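Local coordinates for protein BT_4661 (Bacteroides thetaiotaomicron, PDB 4AK1) that is a SusE-like polysaccharide-binding protein of the cell surface that probably captures heparin and heparan sulphate for the bacterium's heparin utilisation system, at residues Tyr339-Asp344 and Thr415-Ile420; Val368-Asp373 and Tyr399-Met404; Gln375-Leu380 and Gly391-Val396. All coordinates share one frame; numbering follows the deposited sequence.

Interaction 1 of 3, residues Tyr339-Asp344 and Thr415-Ile420. With NA (sodium ion), chain B.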
loop_
_atom_site.group_PDB
_atom_site.type_symbol
_atom_site.label_atom_id
_atom_site.label_comp_id
_atom_site.label_asym_id
_atom_site.label_seq_id
_atom_site.Cartn_x
_atom_site.Cartn_y
_atom_site.Cartn_z
ATOM N N TYR A 339 -9.072 -28.025 -35.542
ATOM C CA TYR A 339 -10.062 -28.608 -34.639
ATOM C C TYR A 339 -11.223 -27.639 -34.539
ATOM O O TYR A 339 -11.025 -26.427 -34.612
ATOM C CB TYR A 339 -9.506 -28.808 -33.213
ATOM C CG TYR A 339 -8.235 -29.637 -33.118
ATOM C CD1 TYR A 339 -6.989 -29.050 -33.326
ATOM C CD2 TYR A 339 -8.281 -31.009 -32.835
ATOM C CE1 TYR A 339 -5.820 -29.794 -33.255
ATOM C CE2 TYR A 339 -7.116 -31.772 -32.757
ATOM C CZ TYR A 339 -5.881 -31.152 -32.963
ATOM O OH TYR A 339 -4.696 -31.853 -32.898
ATOM N N ALA A 340 -12.427 -28.165 -34.347
ATOM C CA ALA A 340 -13.584 -27.320 -34.064
ATOM C C ALA A 340 -13.502 -26.801 -32.629
ATOM O O ALA A 340 -12.939 -27.470 -31.752
ATOM C CB ALA A 340 -14.866 -28.128 -34.261
ATOM N N ASP A 341 -14.081 -25.627 -32.372
ATOM C CA ASP A 341 -14.262 -25.183 -30.991
ATOM C C ASP A 341 -15.192 -26.157 -30.250
ATOM O O ASP A 341 -16.054 -26.779 -30.876
ATOM C CB ASP A 341 -14.818 -23.763 -30.950
ATOM C CG ASP A 341 -13.759 -22.707 -31.269
ATOM O OD1 ASP A 341 -12.589 -23.050 -31.544
ATOM O OD2 ASP A 341 -14.107 -21.513 -31.247
ATOM N N VAL A 342 -14.998 -26.293 -28.937
ATOM C CA VAL A 342 -15.683 -27.318 -28.124
ATOM C C VAL A 342 -16.358 -26.688 -26.907
ATOM O O VAL A 342 -15.760 -25.868 -26.192
ATOM C CB VAL A 342 -14.704 -28.418 -27.653
ATOM C CG1 VAL A 342 -15.357 -29.395 -26.664
ATOM C CG2 VAL A 342 -14.171 -29.187 -28.843
ATOM N N ASN A 343 -17.607 -27.081 -26.694
ATOM C CA ASN A 343 -18.437 -26.581 -25.623
ATOM C C ASN A 343 -19.065 -27.772 -24.927
ATOM O O ASN A 343 -19.789 -28.539 -25.566
ATOM C CB ASN A 343 -19.550 -25.708 -26.207
ATOM C CG ASN A 343 -19.015 -24.442 -26.833
ATOM O OD1 ASN A 343 -18.790 -23.457 -26.139
ATOM N ND2 ASN A 343 -18.781 -24.467 -28.136
ATOM N N ASP A 344 -18.779 -27.934 -23.637
ATOM C CA ASP A 344 -19.375 -29.004 -22.865
ATOM C C ASP A 344 -19.399 -28.679 -21.377
ATOM O O ASP A 344 -18.956 -27.626 -20.962
ATOM C CB ASP A 344 -18.650 -30.326 -23.107
ATOM C CG ASP A 344 -19.616 -31.482 -23.270
ATOM O OD1 ASP A 344 -20.510 -31.662 -22.407
ATOM O OD2 ASP A 344 -19.497 -32.207 -24.278
ATOM N N THR A 415 -5.325 -23.877 -33.551
ATOM C CA THR A 415 -5.862 -23.368 -32.279
ATOM C C THR A 415 -7.353 -23.669 -32.207
ATOM O O THR A 415 -8.048 -23.561 -33.208
ATOM C CB THR A 415 -5.632 -21.835 -32.175
ATOM O OG1 THR A 415 -4.248 -21.550 -32.398
ATOM C CG2 THR A 415 -6.039 -21.283 -30.802
ATOM N N PHE A 416 -7.838 -24.053 -31.028
ATOM C CA PHE A 416 -9.279 -24.070 -30.783
ATOM C C PHE A 416 -9.591 -23.541 -29.405
ATOM O O PHE A 416 -8.703 -23.437 -28.531
ATOM C CB PHE A 416 -9.916 -25.473 -30.987
ATOM C CG PHE A 416 -9.461 -26.521 -29.989
ATOM C CD1 PHE A 416 -8.302 -27.267 -30.224
ATOM C CD2 PHE A 416 -10.195 -26.783 -28.836
ATOM C CE1 PHE A 416 -7.884 -28.248 -29.326
ATOM C CE2 PHE A 416 -9.785 -27.761 -27.922
ATOM C CZ PHE A 416 -8.623 -28.498 -28.167
ATOM N N THR A 417 -10.864 -23.210 -29.215
ATOM C CA THR A 417 -11.370 -22.775 -27.925
ATOM C C THR A 417 -12.174 -23.900 -27.256
ATOM O O THR A 417 -13.063 -24.492 -27.880
ATOM C CB THR A 417 -12.219 -21.502 -28.101
ATOM O OG1 THR A 417 -11.378 -20.460 -28.619
ATOM C CG2 THR A 417 -12.848 -21.039 -26.777
ATOM N N LEU A 418 -11.840 -24.184 -25.998
ATOM C CA LEU A 418 -12.541 -25.180 -25.178
ATOM C C LEU A 418 -13.282 -24.450 -24.053
ATOM O O LEU A 418 -12.657 -23.740 -23.258
ATOM C CB LEU A 418 -11.527 -26.181 -24.581
ATOM C CG LEU A 418 -12.059 -27.097 -23.471
ATOM C CD1 LEU A 418 -13.078 -28.074 -24.053
ATOM C CD2 LEU A 418 -10.927 -27.827 -22.754
ATOM N N THR A 419 -14.600 -24.608 -23.987
ATOM C CA THR A 419 -15.399 -23.903 -22.972
ATOM C C THR A 419 -16.102 -24.936 -22.123
ATOM O O THR A 419 -16.844 -25.775 -22.660
ATOM C CB THR A 419 -16.420 -22.931 -23.634
ATOM O OG1 THR A 419 -15.710 -22.033 -24.495
ATOM C CG2 THR A 419 -17.173 -22.113 -22.593
ATOM N N ILE A 420 -15.850 -24.903 -20.811
ATOM C CA ILE A 420 -16.487 -25.831 -19.870
ATOM C C ILE A 420 -17.468 -25.057 -19.001
ATOM O O ILE A 420 -17.095 -24.057 -18.381
ATOM C CB ILE A 420 -15.454 -26.538 -18.946
ATOM C CG1 ILE A 420 -14.395 -27.298 -19.767
ATOM C CG2 ILE A 420 -16.153 -27.447 -17.917
ATOM C CD1 ILE A 420 -14.937 -28.406 -20.668
HETATM NA NA NA B . -10.597 -24.741 -35.970
HETATM O O HOH W 1 -8.284 -25.169 -35.558
HETATM O O HOH W 2 -11.007 -23.431 -33.989
HETATM O O HOH W 3 -15.547 -22.977 -27.052
HETATM O O HOH W 4 -9.732 -22.458 -36.978
HETATM O O HOH W 5 -12.234 -24.267 -36.612
#
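Asp341 does the work of a backbone carbonyl where segment 339-344 comes alongside strand 415-420: its OD1 accepts the N-H of Thr417 at 2.9 Å, nearly straight, from above the carboxylate plane. Its CG lies beside the backbone N (chi1 -76°), which swings the carboxylate toward the neighbouring strand. From Val342 on, the chains run parallel, 6° apart. Val342 N gives to Thr417 O, Val342 O receives Thr419 N at 2.8 Å, and Asp344 N gives to Thr419 O, the ladder going on to Thr421.

The tight side is apolar. Val342 CG1 rests on Leu418 CD1 at 3.7 Å, both chains pointing the same way, and Tyr339 CB meets Phe416 CD1 at 3.6 Å with the ring planes 49° apart. Ala340 O is buried beside Phe416 without a polar partner. On the other face the Asn343 end is looser: Asn343 is exposed, its OD1 meeting Thr419 CB, and a water bonds both Val342 O and Thr419 OG1, which also bonds Gln398. The second subunit covers the Asp341-Thr417 end. At the Tyr339 end a sodium ion is bound by Tyr339 O at 2.2 Å and by waters, one of which joins Tyr339 N to Thr415 O.

With an alanine in place of the aspartate, the Thr417 N-H would probably lose its acceptor, and Thr415 of the second subunit the OD2 to which its hydroxyl bonds.

Strand 342-345 forms one border of a four-stranded mixed sheet, next to strand 410-421. Ile350 and Ile352 pack on Val342, and Ile386 of strand 386-388 on Phe416, as in a beta-sandwich.

Interaction 2 of 3, residues Val368-Asp373 and Tyr399-Met404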
loop_
_atom_site.group_PDB
_atom_site.type_symbol
_atom_site.label_atom_id
_atom_site.label_comp_id
_atom_site.label_asym_id
_atom_site.label_seq_id
_atom_site.Cartn_x
_atom_site.Cartn_y
_atom_site.Cartn_z
ATOM N N VAL A 368 1.264 -26.608 -27.516
ATOM C CA VAL A 368 2.049 -25.379 -27.415
ATOM C C VAL A 368 1.428 -24.547 -26.302
ATOM O O VAL A 368 0.248 -24.170 -26.401
ATOM C CB VAL A 368 2.006 -24.539 -28.715
ATOM C CG1 VAL A 368 2.863 -23.273 -28.581
ATOM C CG2 VAL A 368 2.483 -25.340 -29.916
ATOM N N ASN A 369 2.199 -24.282 -25.242
ATOM C CA ASN A 369 1.732 -23.436 -24.142
ATOM C C ASN A 369 0.344 -23.820 -23.604
ATOM O O ASN A 369 -0.536 -22.963 -23.452
ATOM C CB ASN A 369 1.765 -21.961 -24.565
ATOM C CG ASN A 369 3.183 -21.478 -24.849
ATOM O OD1 ASN A 369 4.119 -21.838 -24.125
ATOM N ND2 ASN A 369 3.351 -20.669 -25.887
ATOM N N LEU A 370 0.159 -25.109 -23.318
ATOM C CA LEU A 370 -1.101 -25.584 -22.751
ATOM C C LEU A 370 -1.388 -24.854 -21.418
ATOM O O LEU A 370 -0.506 -24.753 -20.554
ATOM C CB LEU A 370 -1.077 -27.105 -22.565
ATOM C CG LEU A 370 -2.399 -27.810 -22.203
ATOM C CD1 LEU A 370 -3.363 -27.789 -23.382
ATOM C CD2 LEU A 370 -2.128 -29.234 -21.751
ATOM N N PRO A 371 -2.617 -24.327 -21.257
ATOM C CA PRO A 371 -2.967 -23.656 -20.004
ATOM C C PRO A 371 -2.809 -24.566 -18.784
ATOM O O PRO A 371 -3.031 -25.780 -18.872
ATOM C CB PRO A 371 -4.434 -23.264 -20.217
ATOM C CG PRO A 371 -4.528 -23.068 -21.698
ATOM C CD PRO A 371 -3.670 -24.163 -22.278
ATOM N N THR A 372 -2.404 -23.972 -17.663
ATOM C CA THR A 372 -2.071 -24.714 -16.445
ATOM C C THR A 372 -3.177 -25.662 -16.014
ATOM O O THR A 372 -2.919 -26.820 -15.679
ATOM C CB THR A 372 -1.738 -23.750 -15.290
ATOM O OG1 THR A 372 -0.818 -22.764 -15.762
ATOM C CG2 THR A 372 -1.104 -24.493 -14.119
ATOM N N ASP A 373 -4.421 -25.194 -16.053
ATOM C CA ASP A 373 -5.511 -26.025 -15.552
ATOM C C ASP A 373 -5.908 -27.188 -16.466
ATOM O O ASP A 373 -6.745 -28.005 -16.086
ATOM C CB ASP A 373 -6.706 -25.166 -15.160
ATOM C CG ASP A 373 -6.420 -24.305 -13.940
ATOM O OD1 ASP A 373 -5.478 -24.621 -13.170
ATOM O OD2 ASP A 373 -7.132 -23.308 -13.744
ATOM N N TYR A 399 -10.922 -21.777 -22.457
ATOM C CA TYR A 399 -9.508 -22.051 -22.624
ATOM C C TYR A 399 -9.136 -22.001 -24.080
ATOM O O TYR A 399 -9.899 -22.466 -24.930
ATOM C CB TYR A 399 -9.164 -23.446 -22.071
ATOM C CG TYR A 399 -9.541 -23.637 -20.622
ATOM C CD1 TYR A 399 -8.673 -23.243 -19.595
ATOM C CD2 TYR A 399 -10.777 -24.194 -20.271
ATOM C CE1 TYR A 399 -9.017 -23.417 -18.260
ATOM C CE2 TYR A 399 -11.135 -24.357 -18.944
ATOM C CZ TYR A 399 -10.251 -23.976 -17.946
ATOM O OH TYR A 399 -10.626 -24.139 -16.630
ATOM N N THR A 400 -7.950 -21.469 -24.361
ATOM C CA THR A 400 -7.379 -21.534 -25.701
ATOM C C THR A 400 -6.359 -22.679 -25.759
ATOM O O THR A 400 -5.447 -22.737 -24.941
ATOM C CB THR A 400 -6.699 -20.194 -26.041
ATOM O OG1 THR A 400 -7.644 -19.140 -25.842
ATOM C CG2 THR A 400 -6.215 -20.171 -27.501
ATOM N N VAL A 401 -6.521 -23.593 -26.712
ATOM C CA VAL A 401 -5.625 -24.751 -26.828
ATOM C C VAL A 401 -4.892 -24.702 -28.163
ATOM O O VAL A 401 -5.513 -24.475 -29.200
ATOM C CB VAL A 401 -6.408 -26.083 -26.717
ATOM C CG1 VAL A 401 -5.471 -27.292 -26.759
ATOM C CG2 VAL A 401 -7.251 -26.110 -25.453
ATOM N N GLN A 402 -3.580 -24.935 -28.150
ATOM C CA GLN A 402 -2.810 -24.978 -29.401
ATOM C C GLN A 402 -2.064 -26.273 -29.553
ATOM O O GLN A 402 -1.474 -26.764 -28.580
ATOM C CB GLN A 402 -1.767 -23.883 -29.442
ATOM C CG GLN A 402 -2.301 -22.493 -29.601
ATOM C CD GLN A 402 -1.145 -21.535 -29.741
ATOM O OE1 GLN A 402 -0.479 -21.232 -28.754
ATOM N NE2 GLN A 402 -0.861 -21.117 -30.962
ATOM N N VAL A 403 -2.070 -26.798 -30.777
ATOM C CA VAL A 403 -1.380 -28.046 -31.094
ATOM C C VAL A 403 -0.463 -27.803 -32.275
ATOM O O VAL A 403 -0.888 -27.235 -33.303
ATOM C CB VAL A 403 -2.364 -29.190 -31.436
ATOM C CG1 VAL A 403 -1.600 -30.463 -31.807
ATOM C CG2 VAL A 403 -3.300 -29.473 -30.264
ATOM N N MET A 404 0.791 -28.218 -32.140
ATOM C CA MET A 404 1.713 -28.145 -33.260
ATOM C C MET A 404 1.900 -29.512 -33.903
ATOM O O MET A 404 2.200 -30.479 -33.208
ATOM C CB MET A 404 3.073 -27.599 -32.837
ATOM C CG MET A 404 4.031 -27.434 -34.019
ATOM S SD MET A 404 5.509 -26.505 -33.564
ATOM C CE MET A 404 6.140 -27.489 -32.221
HETATM O O HOH W 6 -2.181 -25.322 -25.819
HETATM O O HOH W 7 1.277 -19.710 -27.523
HETATM O O HOH W 8 -3.240 -21.490 -24.953
HETATM O O HOH W 9 -9.317 -22.334 -14.917
#
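Val368 and Gln402 meet where segment 368-373, arriving from border strand 364-367, runs roughly antiparallel to strand 399-404, their end-to-end directions 152° apart. Val368 N gives a straight bond of 2.9 Å to Gln402 O, although it approaches from 45° above the carbonyl plane. The return bond of the pair is replaced by a water, which donates to Val368 O and accepts from Gln402 N at 2.7 Å. Asn369 then takes a left-handed backbone conformation, and the chain turns away from strand 399-404.

The side chains follow this parting of the ways. Val368, compact and beta-branched, sets CB 3.9 Å from Gln402 CB and CG2 3.7 Å from Met404 CB, so that one valine spans two positions, Gln402 and Met404, along the strand. Leu370, its CG opposite the backbone N (chi1 -170°), brings CD1 beside Val401 CG1 at 4.0 Å, pointing the same way into the interior, where Phe367 and Leu374 also touch Val401. Pro371, with no N-H to offer the strand, places CG 3.4 Å from Thr400 O. Its CB and the CB of Asp373 approach the Tyr399 ring obliquely, at a looser distance.

Polar groups at the periphery are joined through solvent. A water accepts from Asn369 ND2 and donates to Gln402 OE1, and Asn369 ND2 also bonds Asn92. Another donates to both Asp373 OD2 and Tyr399 OH, the tyrosine hydroxyl being bonded as well to Pro395 O.

With a single direct hydrogen bond and several water bridges, the chemistry is that of a sheet edge unzipping: apolar branches hold the loop down, while water completes the backbone pairing that the diverging chains no longer make themselves.

Interaction 3 of 3, residues Gln375-Leu380 and Gly391-Val396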
loop_
_atom_site.group_PDB
_atom_site.type_symbol
_atom_site.label_atom_id
_atom_site.label_comp_id
_atom_site.label_asym_id
_atom_site.label_seq_id
_atom_site.Cartn_x
_atom_site.Cartn_y
_atom_site.Cartn_z
ATOM N N GLN A 375 -3.362 -29.114 -18.011
ATOM C CA GLN A 375 -2.212 -30.031 -17.963
ATOM C C GLN A 375 -2.563 -31.304 -17.202
ATOM O O GLN A 375 -3.066 -31.248 -16.088
ATOM C CB GLN A 375 -0.987 -29.313 -17.371
ATOM C CG GLN A 375 -0.438 -28.275 -18.348
ATOM C CD GLN A 375 0.624 -27.355 -17.766
ATOM O OE1 GLN A 375 1.378 -27.738 -16.871
ATOM N NE2 GLN A 375 0.700 -26.132 -18.298
ATOM N N GLY A 376 -2.358 -32.446 -17.843
ATOM C CA GLY A 376 -2.790 -33.726 -17.279
ATOM C C GLY A 376 -4.251 -34.077 -17.566
ATOM O O GLY A 376 -4.676 -35.210 -17.322
ATOM N N GLU A 377 -5.017 -33.119 -18.095
ATOM C CA GLU A 377 -6.444 -33.342 -18.360
ATOM C C GLU A 377 -6.761 -33.629 -19.825
ATOM O O GLU A 377 -7.826 -34.160 -20.130
ATOM C CB GLU A 377 -7.297 -32.165 -17.869
ATOM C CG GLU A 377 -7.144 -31.791 -16.389
ATOM C CD GLU A 377 -7.539 -32.892 -15.418
ATOM O OE1 GLU A 377 -8.457 -33.696 -15.713
ATOM O OE2 GLU A 377 -6.926 -32.942 -14.323
ATOM N N LEU A 378 -5.864 -33.230 -20.730
ATOM C CA LEU A 378 -6.031 -33.469 -22.157
ATOM C C LEU A 378 -4.923 -34.392 -22.626
ATOM O O LEU A 378 -3.746 -34.146 -22.337
ATOM C CB LEU A 378 -5.976 -32.141 -22.952
ATOM C CG LEU A 378 -7.265 -31.305 -23.109
ATOM C CD1 LEU A 378 -7.767 -30.790 -21.770
ATOM C CD2 LEU A 378 -7.079 -30.134 -24.068
ATOM N N ALA A 379 -5.284 -35.449 -23.342
ATOM C CA ALA A 379 -4.273 -36.370 -23.889
ATOM C C ALA A 379 -4.272 -36.343 -25.412
ATOM O O ALA A 379 -5.312 -36.532 -26.046
ATOM C CB ALA A 379 -4.504 -37.794 -23.376
ATOM N N LEU A 380 -3.091 -36.116 -25.984
ATOM C CA LEU A 380 -2.895 -36.101 -27.420
ATOM C C LEU A 380 -2.424 -37.480 -27.904
ATOM O O LEU A 380 -1.410 -37.990 -27.419
ATOM C CB LEU A 380 -1.849 -35.035 -27.725
ATOM C CG LEU A 380 -1.618 -34.413 -29.087
ATOM C CD1 LEU A 380 -2.905 -33.948 -29.760
ATOM C CD2 LEU A 380 -0.643 -33.257 -28.873
ATOM N N GLY A 391 -14.926 -37.762 -15.557
ATOM C CA GLY A 391 -14.362 -37.504 -14.213
ATOM C C GLY A 391 -13.159 -36.573 -14.178
ATOM O O GLY A 391 -12.537 -36.367 -13.119
ATOM N N ASN A 392 -12.828 -36.003 -15.338
ATOM C CA ASN A 392 -11.759 -35.008 -15.444
ATOM C C ASN A 392 -12.016 -33.804 -14.518
ATOM O O ASN A 392 -13.162 -33.516 -14.184
ATOM C CB ASN A 392 -11.584 -34.575 -16.918
ATOM C CG ASN A 392 -12.605 -33.523 -17.356
ATOM O OD1 ASN A 392 -12.434 -32.341 -17.068
ATOM N ND2 ASN A 392 -13.645 -33.946 -18.080
ATOM N N LYS A 393 -10.954 -33.099 -14.119
ATOM C CA LYS A 393 -11.066 -32.021 -13.134
ATOM C C LYS A 393 -10.945 -30.627 -13.736
ATOM O O LYS A 393 -10.644 -29.678 -13.016
ATOM C CB LYS A 393 -9.990 -32.168 -12.047
ATOM C CG LYS A 393 -9.913 -33.556 -11.427
ATOM C CD LYS A 393 -11.018 -33.779 -10.420
ATOM C CE LYS A 393 -10.813 -35.100 -9.686
ATOM N NZ LYS A 393 -12.093 -35.528 -9.062
ATOM N N ILE A 394 -11.159 -30.489 -15.039
ATOM C CA ILE A 394 -11.076 -29.158 -15.655
ATOM C C ILE A 394 -12.106 -28.211 -15.028
ATOM O O ILE A 394 -13.304 -28.503 -15.048
ATOM C CB ILE A 394 -11.281 -29.193 -17.191
ATOM C CG1 ILE A 394 -10.289 -30.161 -17.843
ATOM C CG2 ILE A 394 -11.168 -27.780 -17.766
ATOM C CD1 ILE A 394 -10.537 -30.447 -19.322
ATOM N N PRO A 395 -11.642 -27.071 -14.471
ATOM C CA PRO A 395 -12.561 -26.103 -13.889
ATOM C C PRO A 395 -13.436 -25.486 -14.961
ATOM O O PRO A 395 -13.031 -25.415 -16.128
ATOM C CB PRO A 395 -11.623 -25.021 -13.304
ATOM C CG PRO A 395 -10.293 -25.710 -13.150
ATOM C CD PRO A 395 -10.240 -26.629 -14.341
ATOM N N VAL A 396 -14.625 -25.039 -14.568
ATOM C CA VAL A 396 -15.450 -24.237 -15.466
ATOM C C VAL A 396 -14.633 -23.034 -15.946
ATOM O O VAL A 396 -13.899 -22.408 -15.175
ATOM C CB VAL A 396 -16.806 -23.789 -14.845
ATOM C CG1 VAL A 396 -17.633 -24.988 -14.416
ATOM C CG2 VAL A 396 -16.621 -22.848 -13.666
#
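Glu377 ignores the charged end of Lys393 and takes hold of its backbone instead: OE1 accepts the Lys393 N-H at 3.0 Å, while the lysine side chain leads away. The bond is fairly straight, yet it reaches the carboxylate from 63° above its plane. A bend in the glutamate at chi2 (-62°) folds the acid back over the 391-396 loop, bringing OE1 3.5 Å from Asn392 CB as well.

The next N-H along the loop is answered from within. Asn392 OD1 accepts from Ile394 N at 3.0 Å, an Asx turn. Asparagine suits this place because its short amide can fold back on the chain: CG sits between the backbone N and the carbonyl carbon (chi1 81°), and ND2 meanwhile bonds Lys389 O.

Beneath the polar layer Ile394 provides the apolar part. Its CG1 lies against Glu377 CB at 3.6 Å, the two side chains running in opposite senses, and its CD1 touches Leu378 CD1 at 3.7 Å, those two crossing at about a right angle. Leu378 and Ile394 are buried and share Ile388 of strand 386-388 as a neighbour. The contact thus ties the chain leading into strand 379-380 to the loop between strands 386-388 and 397-407.

Two consecutive backbone N-H groups of a loop without regular structure are therefore satisfied by side-chain oxygens, one from each segment. The aliphatic part of the glutamate serves the apolar layer while its carboxylate fastens the turn.

How the interactions relate
All three contacts belong to one strand-rich part of the chain. Interactions 1 and 2 share a sheet, for strands 410-421 and 397-407 are neighbours in it: Leu418 O and Tyr399 N, 2.7 Å apart, probably form a hydrogen bond. Their centres are about 11 Å apart, and both touch the second subunit. Interaction 3 lies about 11 Å from interaction 2 and about 13 Å from interaction 1, centre to centre. Ile394 CG2 ties it to both, packing on Ile420 CG1 at 3.8 Å and Tyr399 CE2 at 3.6 Å. Sodium is bound at interaction 1; a sodium ion lies about 10 Å from the Gln402 side chain and about 14 Å from that of Leu378.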